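PDB 4DZI: putative TIM-barrel metal-dependent hydrolase from Mycobacterium avium subsp. paratuberculosis S397, which is a putative metal-dependent amidohydrolase of TIM-barrel type that holds a two-metal centre, seen here with cadmium, and probably hydrolyses a substrate not yet identified. Local coordinates for residues H134-T139 with P200-P205; S234-I239 with I268-A273. One frame throughout, in Å; residues are numbered along the deposited sequence.

Contact 1: H134-T139 with P200-P205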
# COMPACT_ATOMS: atom_id res chain seq x y z
N HIS C 134 4.95 22.53 -2.91
CA HIS C 134 6.30 23.11 -3.11
C HIS C 134 6.35 24.57 -2.74
O HIS C 134 7.36 25.25 -2.97
CB HIS C 134 6.74 22.92 -4.57
CG HIS C 134 6.70 21.49 -5.03
ND1 HIS C 134 7.56 20.55 -4.58
CD2 HIS C 134 5.85 20.85 -5.93
CE1 HIS C 134 7.28 19.36 -5.17
NE2 HIS C 134 6.23 19.54 -5.99
N ASP C 135 5.25 25.12 -2.22
CA ASP C 135 5.22 26.54 -1.87
C ASP C 135 4.54 26.63 -0.52
O ASP C 135 3.32 26.81 -0.45
CB ASP C 135 4.50 27.36 -2.94
CG ASP C 135 4.62 28.88 -2.72
OD1 ASP C 135 4.93 29.27 -1.56
OD2 ASP C 135 4.41 29.66 -3.68
N ILE C 136 5.33 26.51 0.54
CA ILE C 136 4.81 26.50 1.91
C ILE C 136 4.07 27.81 2.27
O ILE C 136 2.98 27.79 2.85
CB ILE C 136 5.95 26.28 2.91
CG1 ILE C 136 6.74 25.01 2.57
CG2 ILE C 136 5.43 26.25 4.35
CD1 ILE C 136 5.96 23.74 2.78
N GLU C 137 4.64 28.94 1.90
CA GLU C 137 3.95 30.21 2.20
C GLU C 137 2.61 30.31 1.45
O GLU C 137 1.63 30.80 2.02
CB GLU C 137 4.83 31.42 1.84
CG GLU C 137 6.01 31.59 2.77
CD GLU C 137 6.84 32.83 2.46
OE1 GLU C 137 6.97 33.20 1.27
OE2 GLU C 137 7.37 33.43 3.42
N ALA C 138 2.57 29.90 0.18
CA ALA C 138 1.31 29.97 -0.58
C ALA C 138 0.29 28.97 0.02
O ALA C 138 -0.91 29.23 0.02
CB ALA C 138 1.53 29.67 -2.06
N THR C 139 0.78 27.83 0.48
CA THR C 139 -0.09 26.84 1.17
C THR C 139 -0.80 27.47 2.36
O THR C 139 -2.03 27.42 2.46
CB THR C 139 0.71 25.61 1.67
OG1 THR C 139 1.14 24.84 0.54
CG2 THR C 139 -0.17 24.71 2.54
N PRO C 200 3.98 18.75 3.92
CA PRO C 200 5.03 19.41 3.13
C PRO C 200 6.02 20.16 4.03
O PRO C 200 5.63 20.72 5.07
CB PRO C 200 4.23 20.40 2.27
CG PRO C 200 2.90 19.74 2.13
CD PRO C 200 2.63 19.17 3.50
N GLY C 201 7.27 20.18 3.62
CA GLY C 201 8.29 20.91 4.40
C GLY C 201 9.15 21.80 3.53
O GLY C 201 9.25 21.59 2.33
N LEU C 202 9.74 22.83 4.13
CA LEU C 202 10.68 23.68 3.40
C LEU C 202 11.87 22.87 2.96
O LEU C 202 12.36 23.02 1.84
CB LEU C 202 11.16 24.83 4.29
CG LEU C 202 10.18 25.97 4.52
CD1 LEU C 202 10.80 26.94 5.52
CD2 LEU C 202 9.87 26.67 3.20
N VAL C 203 12.32 21.98 3.84
CA VAL C 203 13.52 21.20 3.59
C VAL C 203 13.17 19.86 2.99
O VAL C 203 13.75 19.46 1.98
CB VAL C 203 14.34 21.00 4.88
CG1 VAL C 203 15.57 20.13 4.61
CG2 VAL C 203 14.73 22.35 5.49
N LYS C 204 12.22 19.17 3.61
CA LYS C 204 11.82 17.82 3.20
C LYS C 204 10.45 17.55 3.84
O LYS C 204 10.07 18.24 4.77
CB LYS C 204 12.80 16.80 3.75
CG LYS C 204 12.83 16.74 5.28
CD LYS C 204 13.93 15.82 5.79
CE LYS C 204 13.76 14.42 5.23
NZ LYS C 204 14.56 13.41 5.99
N PRO C 205 9.73 16.53 3.36
CA PRO C 205 8.40 16.27 3.94
C PRO C 205 8.49 15.72 5.36
O PRO C 205 9.53 15.19 5.76
CB PRO C 205 7.78 15.21 3.01
CG PRO C 205 8.94 14.61 2.27
CD PRO C 205 10.06 15.60 2.25
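At the N-terminal end of helix 136-153, in this TIM-barrel-type amidohydrolase, I136 of the first turn packs against P200, G201 and L202 in the loop that runs from strand 192-193 to helix 214-223. I136 carries the whole of its side of the contact. Its CG1 lies beside the backbone N and anti to the carbonyl carbon (chi1 -54°), which sends the longer branch across to the loop. CD1, at the end of that branch, rests 3.8 Å from P200 CB, while the same methyl also lies 3.8 Å from G201 C, so it touches a proline ring and a stretch of peptide together. Further back, I136 CG1 meets L202 CD2 at 3.6 Å; the methyl of this exposed leucine also approaches I136 CB, at 4.0 Å. I136 also packs on A172.

The turn bearing I136 is fixed by its N-cap, D135. OD1 of D135 accepts from A138 N at 3.0 Å with an N-H...O angle of 162°, the donor standing well above the carboxylate plane, and OD2 forms a salt bridge with R34, which also pairs with E137. No hydrogen bond crosses between 134-139 and 200-205, so their adhesion rests on van der Waals contact between I136 and the loop, whereas the polar bonds of D135 serve to cap and tether the helix start.

Contact 2: S234-I239 with I268-A273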
# COMPACT_ATOMS: atom_id res chain seq x y z
N SER C 234 -3.66 13.09 -2.10
CA SER C 234 -2.62 12.90 -1.12
C SER C 234 -1.27 12.62 -1.78
O SER C 234 -0.31 12.30 -1.08
CB SER C 234 -2.99 11.73 -0.20
OG SER C 234 -4.07 12.07 0.68
N GLY C 235 -1.22 12.80 -3.09
CA GLY C 235 0.02 12.60 -3.85
C GLY C 235 0.32 11.14 -4.12
O GLY C 235 1.44 10.82 -4.56
N TYR C 236 -0.65 10.24 -3.88
CA TYR C 236 -0.40 8.79 -4.07
C TYR C 236 -0.30 8.30 -5.51
O TYR C 236 0.12 7.17 -5.77
CB TYR C 236 -1.33 7.91 -3.21
CG TYR C 236 -0.76 7.69 -1.83
CD1 TYR C 236 -0.57 8.75 -0.94
CD2 TYR C 236 -0.39 6.41 -1.42
CE1 TYR C 236 -0.03 8.53 0.32
CE2 TYR C 236 0.14 6.17 -0.17
CZ TYR C 236 0.32 7.23 0.69
OH TYR C 236 0.88 7.01 1.92
N LEU C 237 -0.67 9.14 -6.45
CA LEU C 237 -0.40 8.76 -7.83
C LEU C 237 1.10 8.53 -8.08
O LEU C 237 1.44 7.98 -9.12
CB LEU C 237 -0.98 9.76 -8.82
CG LEU C 237 -2.50 9.65 -8.92
CD1 LEU C 237 -3.07 10.78 -9.78
CD2 LEU C 237 -2.93 8.30 -9.48
N HIS C 238 1.99 8.93 -7.16
CA HIS C 238 3.44 8.62 -7.33
C HIS C 238 3.75 7.13 -7.39
O HIS C 238 4.72 6.72 -8.04
CB HIS C 238 4.34 9.36 -6.33
CG HIS C 238 4.31 8.80 -4.91
ND1 HIS C 238 5.24 7.95 -4.43
CD2 HIS C 238 3.44 9.06 -3.84
CE1 HIS C 238 4.97 7.65 -3.14
NE2 HIS C 238 3.86 8.33 -2.78
N ILE C 239 2.93 6.30 -6.76
CA ILE C 239 3.08 4.85 -6.87
C ILE C 239 2.78 4.36 -8.28
O ILE C 239 3.58 3.63 -8.90
CB ILE C 239 2.18 4.09 -5.86
CG1 ILE C 239 2.53 4.49 -4.41
CG2 ILE C 239 2.37 2.57 -6.05
CD1 ILE C 239 1.88 3.61 -3.37
N ILE C 268 -4.98 6.63 3.68
CA ILE C 268 -5.51 6.64 5.04
C ILE C 268 -4.77 5.63 5.93
O ILE C 268 -4.48 5.90 7.08
CB ILE C 268 -7.03 6.42 5.07
CG1 ILE C 268 -7.61 6.69 6.47
CG2 ILE C 268 -7.44 5.02 4.63
CD1 ILE C 268 -7.32 8.08 7.02
N HIS C 269 -4.39 4.49 5.36
CA HIS C 269 -3.61 3.54 6.13
C HIS C 269 -2.32 4.18 6.61
O HIS C 269 -1.97 4.08 7.82
CB HIS C 269 -3.27 2.36 5.23
CG HIS C 269 -2.33 1.37 5.88
ND1 HIS C 269 -1.00 1.55 5.92
CD2 HIS C 269 -2.60 0.17 6.53
CE1 HIS C 269 -0.43 0.51 6.59
NE2 HIS C 269 -1.40 -0.34 6.94
N ASP C 270 -1.59 4.79 5.67
CA ASP C 270 -0.29 5.37 5.97
C ASP C 270 -0.41 6.58 6.91
O ASP C 270 0.43 6.80 7.79
CB ASP C 270 0.46 5.71 4.70
CG ASP C 270 0.73 4.48 3.84
OD1 ASP C 270 0.41 3.34 4.30
OD2 ASP C 270 1.23 4.65 2.70
N THR C 271 -1.47 7.37 6.74
CA THR C 271 -1.75 8.48 7.63
C THR C 271 -1.93 8.00 9.08
O THR C 271 -1.37 8.59 10.03
CB THR C 271 -3.05 9.20 7.16
OG1 THR C 271 -2.75 9.88 5.93
CG2 THR C 271 -3.58 10.25 8.19
N MET C 272 -2.78 7.00 9.26
CA MET C 272 -3.05 6.51 10.60
C MET C 272 -1.80 5.83 11.17
O MET C 272 -1.52 5.98 12.33
CB MET C 272 -4.26 5.59 10.62
CG MET C 272 -5.59 6.29 10.33
SD MET C 272 -5.87 7.50 11.64
CE MET C 272 -7.40 8.24 11.07
N ALA C 273 -1.02 5.15 10.31
CA ALA C 273 0.27 4.62 10.77
C ALA C 273 1.18 5.73 11.26
O ALA C 273 1.84 5.60 12.31
CB ALA C 273 0.95 3.83 9.66
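Y236 and D270 are joined by a buried hydrogen bond that ties the turn leading into helix 237-242 to helix 266-277 in this TIM-barrel-type hydrolase. The tyrosine side chain extends from its turn so that the hydroxyl comes up to the carboxylate, whose OD2 sits at the edge of the phenol ring, in its plane. The two side chains approach each other at a slant, with ring and carboxylate turned 47° against each other. Y236 OH donates to D270 OD2 across a short 2.5 Å, arriving on the anti side of that oxygen and 20° out of the carboxylate plane. The aspartate reaches this place with CG beside its own backbone N and anti to the carbonyl carbon (chi1 -61°); D270 CB also comes to 3.1 Å from Y236 OH.

Both polar groups have further partners at the subunit interface. W243 of the second subunit is hydrogen-bonded to the tyrosine hydroxyl through its indole nitrogen, and R266 of the second subunit makes a salt bridge with D270 OD1. The carboxylate is thus gripped at both oxygens, an environment that would be expected to stabilise its negative charge and hold its rotation. Within helix 266-277 the neighbouring imidazole adds one more restraint: H269 ND1 donates to D270 OD1 at 2.8 Å, nearly along the C-O axis of that oxygen, which lies close to the imidazole plane.

Contact 1 closes before contact 2 opens along the chain; their centres lie 18 Å apart, and the nearest atoms about 9 Å, without touching. They are related through the long loop after strand 192-193. This loop supplies 200-205 to contact 1, and its P196 and L208 pack on T271 of contact 2, while P196 O accepts from S234. Segment 234-239 follows strand 227-230, whose last residue, H230, is a cadmium ligand, and F229 of that strand packs on helix 266-277, touching I268, T271 and M272. Both contacts also border the second subunit: P205 meets its A242 and Y236 its W243, so the same region of the partner chain faces both.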